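Local coordinates for protein Cbs-cp12 (Microcystis aeruginosa PCC 7806, PDB 5NMU) that probably takes part in redox regulation of photosynthesis, as a hexameric fusion of a CBS domain pair with a CP12 domain, at residues A[87-90]-A[91-95]; A[126-129]-A[130-134]; A[140-143]-A[144-148]; A[165-168]-A[169-172]. All coordinates share one frame; numbering follows the deposited sequence.

Contact 1. Residues A[87-90]-A[91-95]; sequences PELG and VEYVA
The carbonyl oxygen of Gly-90 is gripped by two backbone N-H groups from the first turn of helix 91-101. Val-94 N meets Gly-90 O at 3.1 Å. Tyr-93 N comes closer to Gly-90 O, at 2.9 Å, but that bond is weak because its N-H is bent to 123°. Gly-90 holds the N-cap position, so the bond from Val-94 closes the first turn of the helix.

Leu-89, just before the cap, closes the turn on its apolar side. Its chi1 of -171° swings CG toward the turn, and chi2 of 63° then sets CD1 toward Tyr-93 and CD2 toward Val-94. Leu-89 CD1 packs on Tyr-93 CB at 3.6 Å, with the two side chains crossing at about a right angle. Leu-89 CD2 meets Val-94 CG2 at 3.9 Å. This second pairing, between the residue before the cap and the fourth after it, is a hydrophobic staple. Were Leu-89 an alanine, the staple would probably be lost and a gap opened beside Tyr-93 CB and Val-94 CG2.

Glu-92 bends back at chi2, and its OE1 lies 3.5 Å from Gly-90 C. That carboxylate forms a salt bridge with Lys-134.

Leu-89 also packs on Pro-49 of the second subunit. Within the chain, Val-91 and Val-94 rest on helix 7-10, and Val-94 also touches Ile-118 of strand 113-119.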
loop_
_atom_site.group_PDB
_atom_site.type_symbol
_atom_site.label_atom_id
_atom_site.label_comp_id
_atom_site.label_asym_id
_atom_site.label_seq_id
_atom_site.Cartn_x
_atom_site.Cartn_y
_atom_site.Cartn_z
ATOM N N PRO A 87 -8.179 3.336 27.540
ATOM C CA PRO A 87 -8.271 2.126 28.370
ATOM C C PRO A 87 -9.616 1.418 28.317
ATOM O O PRO A 87 -9.620 0.192 28.401
ATOM C CB PRO A 87 -7.976 2.627 29.763
ATOM C CG PRO A 87 -8.354 4.078 29.731
ATOM C CD PRO A 87 -7.795 4.491 28.380
ATOM N N GLU A 88 -10.724 2.173 28.141
ATOM C CA GLU A 88 -12.084 1.625 28.069
ATOM C C GLU A 88 -12.513 1.028 26.724
ATOM O O GLU A 88 -13.599 0.413 26.601
ATOM C CB GLU A 88 -13.105 2.721 28.469
ATOM C CG GLU A 88 -12.861 3.184 29.897
ATOM C CD GLU A 88 -13.976 4.083 30.446
ATOM O OE1 GLU A 88 -14.240 5.153 29.860
ATOM O OE2 GLU A 88 -14.609 3.687 31.436
ATOM N N LEU A 89 -11.667 1.173 25.715
ATOM C CA LEU A 89 -12.023 0.727 24.372
ATOM C C LEU A 89 -12.205 -0.777 24.369
ATOM O O LEU A 89 -11.320 -1.527 24.784
ATOM C CB LEU A 89 -10.971 1.151 23.335
ATOM C CG LEU A 89 -11.324 0.945 21.852
ATOM C CD1 LEU A 89 -12.541 1.811 21.486
ATOM C CD2 LEU A 89 -10.168 1.335 20.950
ATOM N N GLY A 90 -13.376 -1.196 23.930
ATOM C CA GLY A 90 -13.691 -2.596 23.821
ATOM C C GLY A 90 -12.685 -3.303 22.894
ATOM O O GLY A 90 -12.208 -2.768 21.890
ATOM N N VAL A 91 -12.360 -4.525 23.268
ATOM C CA VAL A 91 -11.357 -5.293 22.571
ATOM C C VAL A 91 -11.671 -5.572 21.084
ATOM O O VAL A 91 -10.764 -5.760 20.306
ATOM C CB VAL A 91 -11.061 -6.604 23.324
ATOM C CG1 VAL A 91 -10.460 -6.324 24.718
ATOM C CG2 VAL A 91 -12.296 -7.484 23.424
ATOM N N GLU A 92 -12.937 -5.680 20.690
ATOM C CA GLU A 92 -13.260 -5.815 19.253
ATOM C C GLU A 92 -12.843 -4.510 18.506
ATOM O O GLU A 92 -12.386 -4.523 17.337
ATOM C CB GLU A 92 -14.770 -6.144 19.053
ATOM C CG GLU A 92 -15.766 -4.991 19.315
ATOM C CD GLU A 92 -16.209 -4.847 20.760
ATOM O OE1 GLU A 92 -15.395 -5.093 21.685
ATOM O OE2 GLU A 92 -17.406 -4.500 20.974
ATOM N N TYR A 93 -12.982 -3.373 19.190
ATOM C CA TYR A 93 -12.567 -2.114 18.550
ATOM C C TYR A 93 -11.072 -1.938 18.486
ATOM O O TYR A 93 -10.599 -1.328 17.578
ATOM C CB TYR A 93 -13.214 -0.900 19.167
ATOM C CG TYR A 93 -14.711 -0.824 18.881
ATOM C CD1 TYR A 93 -15.162 -0.766 17.594
ATOM C CD2 TYR A 93 -15.654 -0.781 19.891
ATOM C CE1 TYR A 93 -16.508 -0.695 17.283
ATOM C CE2 TYR A 93 -17.035 -0.694 19.583
ATOM C CZ TYR A 93 -17.427 -0.652 18.251
ATOM O OH TYR A 93 -18.719 -0.598 17.811
ATOM N N VAL A 94 -10.331 -2.422 19.485
ATOM C CA VAL A 94 -8.894 -2.287 19.436
ATOM C C VAL A 94 -8.392 -3.110 18.212
ATOM O O VAL A 94 -7.446 -2.684 17.515
ATOM C CB VAL A 94 -8.187 -2.852 20.685
ATOM C CG1 VAL A 94 -6.654 -2.788 20.533
ATOM C CG2 VAL A 94 -8.606 -2.119 21.945
ATOM N N ALA A 95 -9.008 -4.278 18.001
ATOM C CA ALA A 95 -8.669 -5.171 16.858
ATOM C C ALA A 95 -8.898 -4.424 15.567
ATOM O O ALA A 95 -8.065 -4.420 14.694
ATOM C CB ALA A 95 -9.521 -6.432 16.877
#

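Contact 2. Residues A[126-129]-A[130-134]; sequences KSDF and VEKPK
Asp-128 O accepts the backbone N-H of Lys-132 in a short bond of 2.7 Å, close to straight at 162°. Glu-131 folds over the same residue, its OE2 lying 3.5 Å from Asp-128 CB. Beside them, Val-130 CG2 sits over the centre of one face of the Phe-129 ring, 4.1 Å from the centroid, in a CH-pi contact. The ring is brought there by a chi1 of 77°, which sets CG between the backbone N and the carbonyl carbon.

The bond from Lys-132 back to Asp-128 closes a right-handed alpha turn. It lies in the loop that joins helix 120-126, at the end of the CBS pair, to helix 138-156 of the CP12 region. Phe-129 and Val-130 both pack on Val-28 of the third subunit. An alanine in place of Phe-129 would probably leave Val-130 CG2 without its ring face and Val-28 of that subunit with less apolar cover.

Waters bridge the polar groups around the turn. One receives Val-130 N at 2.9 Å and donates to Ser-127 O. Another links Asp-128 OD1, Lys-132 O and Lys-134 NZ. Lys-134 NZ stays 4.2 Å from Asp-128 OD1, too far for a salt bridge, and makes one with Glu-92 instead.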
loop_
_atom_site.group_PDB
_atom_site.type_symbol
_atom_site.label_atom_id
_atom_site.label_comp_id
_atom_site.label_asym_id
_atom_site.label_seq_id
_atom_site.Cartn_x
_atom_site.Cartn_y
_atom_site.Cartn_z
ATOM N N LYS A 126 -5.549 -12.998 25.191
ATOM C CA LYS A 126 -6.399 -12.647 26.333
ATOM C C LYS A 126 -7.759 -12.084 25.983
ATOM O O LYS A 126 -8.548 -11.818 26.859
ATOM C CB LYS A 126 -5.632 -11.656 27.241
ATOM C CG LYS A 126 -4.444 -12.265 27.983
ATOM C CD LYS A 126 -3.517 -11.226 28.666
ATOM C CE LYS A 126 -2.473 -10.701 27.696
ATOM N NZ LYS A 126 -1.810 -9.438 28.061
ATOM N N SER A 127 -8.067 -11.862 24.711
ATOM C CA SER A 127 -9.394 -11.394 24.362
ATOM C C SER A 127 -10.353 -12.586 24.406
ATOM O O SER A 127 -9.952 -13.755 24.241
ATOM C CB SER A 127 -9.377 -10.763 22.971
ATOM O OG SER A 127 -10.630 -10.366 22.552
ATOM N N ASP A 128 -11.620 -12.258 24.597
ATOM C CA ASP A 128 -12.733 -13.214 24.619
ATOM C C ASP A 128 -13.404 -13.379 23.233
ATOM O O ASP A 128 -14.559 -13.818 23.132
ATOM C CB ASP A 128 -13.757 -12.742 25.648
ATOM C CG ASP A 128 -14.337 -11.337 25.326
ATOM O OD1 ASP A 128 -13.909 -10.706 24.319
ATOM O OD2 ASP A 128 -15.216 -10.857 26.076
ATOM N N PHE A 129 -12.682 -13.020 22.169
ATOM C CA PHE A 129 -13.198 -13.051 20.794
ATOM C C PHE A 129 -13.627 -14.446 20.339
ATOM O O PHE A 129 -14.486 -14.556 19.468
ATOM C CB PHE A 129 -12.204 -12.386 19.776
ATOM C CG PHE A 129 -11.025 -13.240 19.400
ATOM C CD1 PHE A 129 -9.937 -13.373 20.257
ATOM C CD2 PHE A 129 -11.003 -13.936 18.200
ATOM C CE1 PHE A 129 -8.823 -14.154 19.906
ATOM C CE2 PHE A 129 -9.874 -14.719 17.838
ATOM C CZ PHE A 129 -8.809 -14.853 18.718
ATOM N N VAL A 130 -13.081 -15.513 20.925
ATOM C CA VAL A 130 -13.534 -16.873 20.551
ATOM C C VAL A 130 -14.932 -17.150 21.157
ATOM O O VAL A 130 -15.859 -17.571 20.489
ATOM C CB VAL A 130 -12.532 -17.957 20.986
ATOM C CG1 VAL A 130 -13.031 -19.353 20.610
ATOM C CG2 VAL A 130 -11.152 -17.708 20.347
ATOM N N GLU A 131 -15.056 -16.910 22.444
ATOM C CA GLU A 131 -16.314 -17.207 23.142
ATOM C C GLU A 131 -17.372 -16.134 22.843
ATOM O O GLU A 131 -18.521 -16.462 22.626
ATOM C CB GLU A 131 -16.094 -17.438 24.649
ATOM C CG GLU A 131 -15.397 -16.313 25.423
ATOM C CD GLU A 131 -13.840 -16.420 25.496
ATOM O OE1 GLU A 131 -13.168 -16.798 24.460
ATOM O OE2 GLU A 131 -13.283 -16.064 26.588
ATOM N N LYS A 132 -16.978 -14.871 22.755
ATOM C CA LYS A 132 -17.934 -13.770 22.529
ATOM C C LYS A 132 -17.593 -12.919 21.294
ATOM O O LYS A 132 -17.110 -11.769 21.428
ATOM C CB LYS A 132 -17.988 -12.880 23.769
ATOM C CG LYS A 132 -18.505 -13.565 25.025
ATOM C CD LYS A 132 -18.367 -12.602 26.206
ATOM C CE LYS A 132 -19.127 -13.062 27.446
ATOM N NZ LYS A 132 -20.531 -12.556 27.494
ATOM N N PRO A 133 -17.814 -13.465 20.092
ATOM C CA PRO A 133 -17.517 -12.649 18.908
ATOM C C PRO A 133 -18.544 -11.500 18.802
ATOM O O PRO A 133 -19.730 -11.743 18.896
ATOM C CB PRO A 133 -17.653 -13.624 17.745
ATOM C CG PRO A 133 -18.529 -14.712 18.260
ATOM C CD PRO A 133 -18.305 -14.798 19.740
ATOM N N LYS A 134 -18.067 -10.265 18.627
ATOM C CA LYS A 134 -18.975 -9.097 18.577
ATOM C C LYS A 134 -19.046 -8.608 17.141
ATOM O O LYS A 134 -18.049 -8.167 16.598
ATOM C CB LYS A 134 -18.515 -8.021 19.578
ATOM C CG LYS A 134 -18.460 -8.574 21.011
ATOM C CD LYS A 134 -18.710 -7.549 22.107
ATOM C CE LYS A 134 -17.847 -7.874 23.335
ATOM N NZ LYS A 134 -16.375 -7.536 23.200
HETATM O O HOH W 1 -10.901 -14.016 27.383
HETATM O O HOH W 2 -11.343 -15.809 23.198
HETATM O O HOH W 3 -15.132 -9.881 22.289
HETATM O O HOH W 4 -16.508 -8.668 25.918
#

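Contact 3. Residues A[140-143]-A[144-148]; sequences DEIE and AARED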
loop_
_atom_site.group_PDB
_atom_site.type_symbol
_atom_site.label_atom_id
_atom_site.label_comp_id
_atom_site.label_asym_id
_atom_site.label_seq_id
_atom_site.Cartn_x
_atom_site.Cartn_y
_atom_site.Cartn_z
ATOM N N ASP A 140 -25.947 -0.175 15.048
ATOM C CA ASP A 140 -26.263 0.654 13.893
ATOM C C ASP A 140 -27.104 -0.183 12.907
ATOM O O ASP A 140 -28.082 0.339 12.353
ATOM C CB ASP A 140 -25.001 1.222 13.230
ATOM C CG ASP A 140 -24.161 2.091 14.186
ATOM O OD1 ASP A 140 -24.684 2.938 14.910
ATOM O OD2 ASP A 140 -22.945 1.904 14.258
ATOM N N GLU A 141 -26.775 -1.468 12.737
ATOM C CA GLU A 141 -27.541 -2.342 11.837
ATOM C C GLU A 141 -28.988 -2.541 12.285
ATOM O O GLU A 141 -29.859 -2.592 11.464
ATOM C CB GLU A 141 -26.963 -3.755 11.703
ATOM C CG GLU A 141 -25.573 -3.873 11.130
ATOM C CD GLU A 141 -25.187 -5.319 10.841
ATOM O OE1 GLU A 141 -25.970 -6.051 10.223
ATOM O OE2 GLU A 141 -24.066 -5.691 11.194
ATOM N N ILE A 142 -29.171 -2.750 13.587
ATOM C CA ILE A 142 -30.471 -2.881 14.232
ATOM C C ILE A 142 -31.265 -1.577 14.017
ATOM O O ILE A 142 -32.408 -1.602 13.546
ATOM C CB ILE A 142 -30.320 -3.235 15.753
ATOM C CG1 ILE A 142 -29.736 -4.640 15.942
ATOM C CG2 ILE A 142 -31.645 -3.132 16.502
ATOM C CD1 ILE A 142 -29.427 -4.978 17.387
ATOM N N GLU A 143 -30.644 -0.449 14.344
ATOM C CA GLU A 143 -31.324 0.814 14.216
ATOM C C GLU A 143 -31.709 1.012 12.725
ATOM O O GLU A 143 -32.864 1.326 12.428
ATOM C CB GLU A 143 -30.494 1.950 14.825
ATOM C CG GLU A 143 -31.202 3.320 14.873
ATOM C CD GLU A 143 -30.388 4.411 15.630
ATOM O OE1 GLU A 143 -30.997 5.476 15.965
ATOM O OE2 GLU A 143 -29.148 4.236 15.867
ATOM N N ALA A 144 -30.788 0.775 11.795
ATOM C CA ALA A 144 -31.148 0.885 10.370
ATOM C C ALA A 144 -32.274 -0.063 9.923
ATOM O O ALA A 144 -33.154 0.298 9.111
ATOM C CB ALA A 144 -29.894 0.732 9.441
ATOM N N ALA A 145 -32.232 -1.270 10.439
ATOM C CA ALA A 145 -33.177 -2.258 10.035
ATOM C C ALA A 145 -34.604 -1.951 10.591
ATOM O O ALA A 145 -35.617 -2.276 9.961
ATOM C CB ALA A 145 -32.711 -3.611 10.494
ATOM N N ARG A 146 -34.650 -1.326 11.755
ATOM C CA ARG A 146 -35.897 -0.851 12.335
ATOM C C ARG A 146 -36.517 0.299 11.520
ATOM O O ARG A 146 -37.749 0.281 11.246
ATOM C CB ARG A 146 -35.710 -0.424 13.803
ATOM C CG ARG A 146 -35.425 -1.580 14.781
ATOM C CD ARG A 146 -35.122 -1.091 16.198
ATOM N NE ARG A 146 -36.352 -0.529 16.668
ATOM C CZ ARG A 146 -37.330 -1.210 17.290
ATOM N NH1 ARG A 146 -37.207 -2.506 17.608
ATOM N NH2 ARG A 146 -38.435 -0.572 17.602
ATOM N N GLU A 147 -35.695 1.263 11.098
ATOM C CA GLU A 147 -36.171 2.273 10.147
ATOM C C GLU A 147 -36.672 1.664 8.861
ATOM O O GLU A 147 -37.701 2.083 8.385
ATOM C CB GLU A 147 -35.122 3.329 9.827
ATOM C CG GLU A 147 -34.798 4.183 11.028
ATOM C CD GLU A 147 -33.846 5.317 10.719
ATOM O OE1 GLU A 147 -33.703 5.677 9.541
ATOM O OE2 GLU A 147 -33.216 5.829 11.667
ATOM N N ASP A 148 -35.962 0.682 8.297
ATOM C CA ASP A 148 -36.451 -0.004 7.077
ATOM C C ASP A 148 -37.779 -0.651 7.326
ATOM O O ASP A 148 -38.645 -0.607 6.460
ATOM C CB ASP A 148 -35.529 -1.110 6.588
ATOM C CG ASP A 148 -34.198 -0.588 6.022
ATOM O OD1 ASP A 148 -34.099 0.568 5.598
ATOM O OD2 ASP A 148 -33.194 -1.338 6.048
#
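Arg-146 lays its aliphatic stem along Ile-142 and carries its flat guanidinium on to helix 161-178, where NH1 packs on Trp-167 CZ3. Arg-146 CG lies 3.3 Å from Ile-142 O, and Arg-146 CD is 4.0 Å from Ile-142 CG2. The two side chains run side by side and point the same way. A bend at chi3 then turns the guanidinium toward the second helix. The carboxylates of Glu-143 and Glu-147 come near each other without touching, with Glu-143 OE1 4.8 Å from Glu-147 OE2.

The residues belong to helix 138-156, which forms an alpha hairpin with helix 161-178 in the CP12 region. Two consecutive alanines, Ala-144 and Ala-145, lie on this part of the helix. Ala-144 N bonds to Asp-140 O at 2.8 Å, and Ala-145 N bonds to Glu-141 O at 2.9 Å. The small Ala-145 CB lies close over the preceding turn, 3.2 Å from Glu-141 O. Arg-146 N and Glu-147 N continue the same pattern to Ile-142 O and Glu-143 O.

Glu-143 has its CG anti to the backbone N (chi1 -174°) and an extended chain, which carries the carboxylate well out from the helix. There it makes salt bridges with Arg-44 and Arg-19 of the second subunit. Asp-140 shares Arg-44 of that subunit. These arginines would probably offset the mutual repulsion of Glu-143 and Glu-147.

Contact 4. Residues A[165-168]-A[169-172]; sequences AAWD and VVEE
Trp-167 and Val-170 lie side by side on helix 161-178 and point the same way. This is the second helix of the CP12 alpha hairpin, tied to helix 138-156 by the Cys-153 to Cys-163 disulfide. Trp-167 CE3 is 3.9 Å from Val-170 CG2. The methyl approaches the indole obliquely. Trp-167 has its CG anti to the carbonyl carbon (chi1 -72°), and the indole leans over the first helix, where it packs on Ala-149 and Cys-153. Val-170 is buried in the same seam between the helices.

Asp-168 and Glu-171 also run side by side and point the same way, but on the exposed side of the helix. Their carboxylate planes are only 28° apart. Asp-168 OD1 lies 3.0 Å from Glu-171 OE2, so two like-charged acceptor oxygens lie close together. The pair would probably repel if both were fully ionised, and the closeness is likely to raise the proton affinity of one or the other. In Glu-171, chi1 of 142° lies off the staggered positions, which may reflect strain or uncertain placement. Both residues touch a crystal neighbour, which may influence how they are placed.

Val-169 CG2 lies 3.6 Å from Ala-165 O, the oxygen that also accepts Val-169 N. One residue along, the bond from Val-170 N to Ala-166 O is long and weak. The next two bonds are shorter: Glu-171 N to Trp-167 O, and Glu-172 N to Asp-168 O at 3.0 Å and almost straight.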
loop_
_atom_site.group_PDB
_atom_site.type_symbol
_atom_site.label_atom_id
_atom_site.label_comp_id
_atom_site.label_asym_id
_atom_site.label_seq_id
_atom_site.Cartn_x
_atom_site.Cartn_y
_atom_site.Cartn_z
ATOM N N ALA A 165 -41.414 -9.742 7.064
ATOM C CA ALA A 165 -40.021 -10.075 6.684
ATOM C C ALA A 165 -39.060 -8.987 7.150
ATOM O O ALA A 165 -38.041 -9.323 7.694
ATOM C CB ALA A 165 -39.881 -10.318 5.183
ATOM N N ALA A 166 -39.424 -7.706 7.032
ATOM C CA ALA A 166 -38.535 -6.664 7.519
ATOM C C ALA A 166 -38.361 -6.628 9.033
ATOM O O ALA A 166 -37.249 -6.420 9.515
ATOM C CB ALA A 166 -38.906 -5.308 6.967
ATOM N N TRP A 167 -39.432 -6.837 9.808
ATOM C CA TRP A 167 -39.228 -7.019 11.243
ATOM C C TRP A 167 -38.468 -8.290 11.605
ATOM O O TRP A 167 -37.797 -8.331 12.656
ATOM C CB TRP A 167 -40.531 -6.928 12.012
ATOM C CG TRP A 167 -41.009 -5.557 12.065
ATOM C CD1 TRP A 167 -42.017 -5.018 11.353
ATOM C CD2 TRP A 167 -40.461 -4.521 12.854
ATOM N NE1 TRP A 167 -42.178 -3.700 11.687
ATOM C CE2 TRP A 167 -41.214 -3.366 12.604
ATOM C CE3 TRP A 167 -39.410 -4.460 13.791
ATOM C CZ2 TRP A 167 -40.966 -2.167 13.250
ATOM C CZ3 TRP A 167 -39.153 -3.241 14.435
ATOM C CH2 TRP A 167 -39.925 -2.126 14.162
ATOM N N ASP A 168 -38.564 -9.332 10.784
ATOM C CA ASP A 168 -37.734 -10.524 11.031
ATOM C C ASP A 168 -36.212 -10.253 10.891
ATOM O O ASP A 168 -35.412 -10.813 11.629
ATOM C CB ASP A 168 -38.161 -11.726 10.188
ATOM C CG ASP A 168 -39.443 -12.450 10.743
ATOM O OD1 ASP A 168 -39.805 -12.457 11.975
ATOM O OD2 ASP A 168 -40.093 -13.052 9.877
ATOM N N VAL A 169 -35.826 -9.367 9.985
ATOM C CA VAL A 169 -34.408 -8.879 9.930
ATOM C C VAL A 169 -34.054 -8.254 11.285
ATOM O O VAL A 169 -33.038 -8.607 11.870
ATOM C CB VAL A 169 -34.172 -7.870 8.784
ATOM C CG1 VAL A 169 -32.704 -7.377 8.757
ATOM C CG2 VAL A 169 -34.555 -8.491 7.439
ATOM N N VAL A 170 -34.933 -7.400 11.842
ATOM C CA VAL A 170 -34.639 -6.783 13.162
ATOM C C VAL A 170 -34.493 -7.828 14.283
ATOM O O VAL A 170 -33.539 -7.793 15.099
ATOM C CB VAL A 170 -35.702 -5.741 13.583
ATOM C CG1 VAL A 170 -35.460 -5.236 15.000
ATOM C CG2 VAL A 170 -35.729 -4.607 12.564
ATOM N N GLU A 171 -35.453 -8.737 14.306
ATOM C CA GLU A 171 -35.515 -9.771 15.315
ATOM C C GLU A 171 -34.192 -10.590 15.344
ATOM O O GLU A 171 -33.588 -10.766 16.401
ATOM C CB GLU A 171 -36.795 -10.643 15.116
ATOM C CG GLU A 171 -36.608 -12.155 15.379
ATOM C CD GLU A 171 -37.912 -12.951 15.643
ATOM O OE1 GLU A 171 -38.013 -13.446 16.788
ATOM O OE2 GLU A 171 -38.792 -13.108 14.721
ATOM N N GLU A 172 -33.776 -11.084 14.184
ATOM C CA GLU A 172 -32.544 -11.871 14.057
ATOM C C GLU A 172 -31.347 -11.093 14.552
ATOM O O GLU A 172 -30.583 -11.604 15.373
ATOM C CB GLU A 172 -32.340 -12.348 12.603
ATOM C CG GLU A 172 -33.394 -13.383 12.135
ATOM C CD GLU A 172 -33.328 -14.675 12.953
ATOM O OE1 GLU A 172 -32.236 -15.304 12.932
ATOM O OE2 GLU A 172 -34.333 -15.045 13.646
#

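Contact 1 is the most buried and lies nearest the centre of the chain. Contacts 2 and 3 are partly buried. Contact 4 is the most exposed, with five of its eight touching residues at the surface. Contacts 1 and 2 touch where Val-91 packs on Ser-127 and Asp-128, joining a CBS helix start to the linking loop. Contacts 3 and 4 lie on the two helices of one hairpin and touch there, with Val-170 CG2 3.5 Å from Ala-145 C. Chemistry follows place. Contact 1 rests on a helix cap and apolar packing, and contact 2 on a turn with waters. Contact 3 turns charge to a second subunit, whereas contact 4 meets no other chain of the assembly.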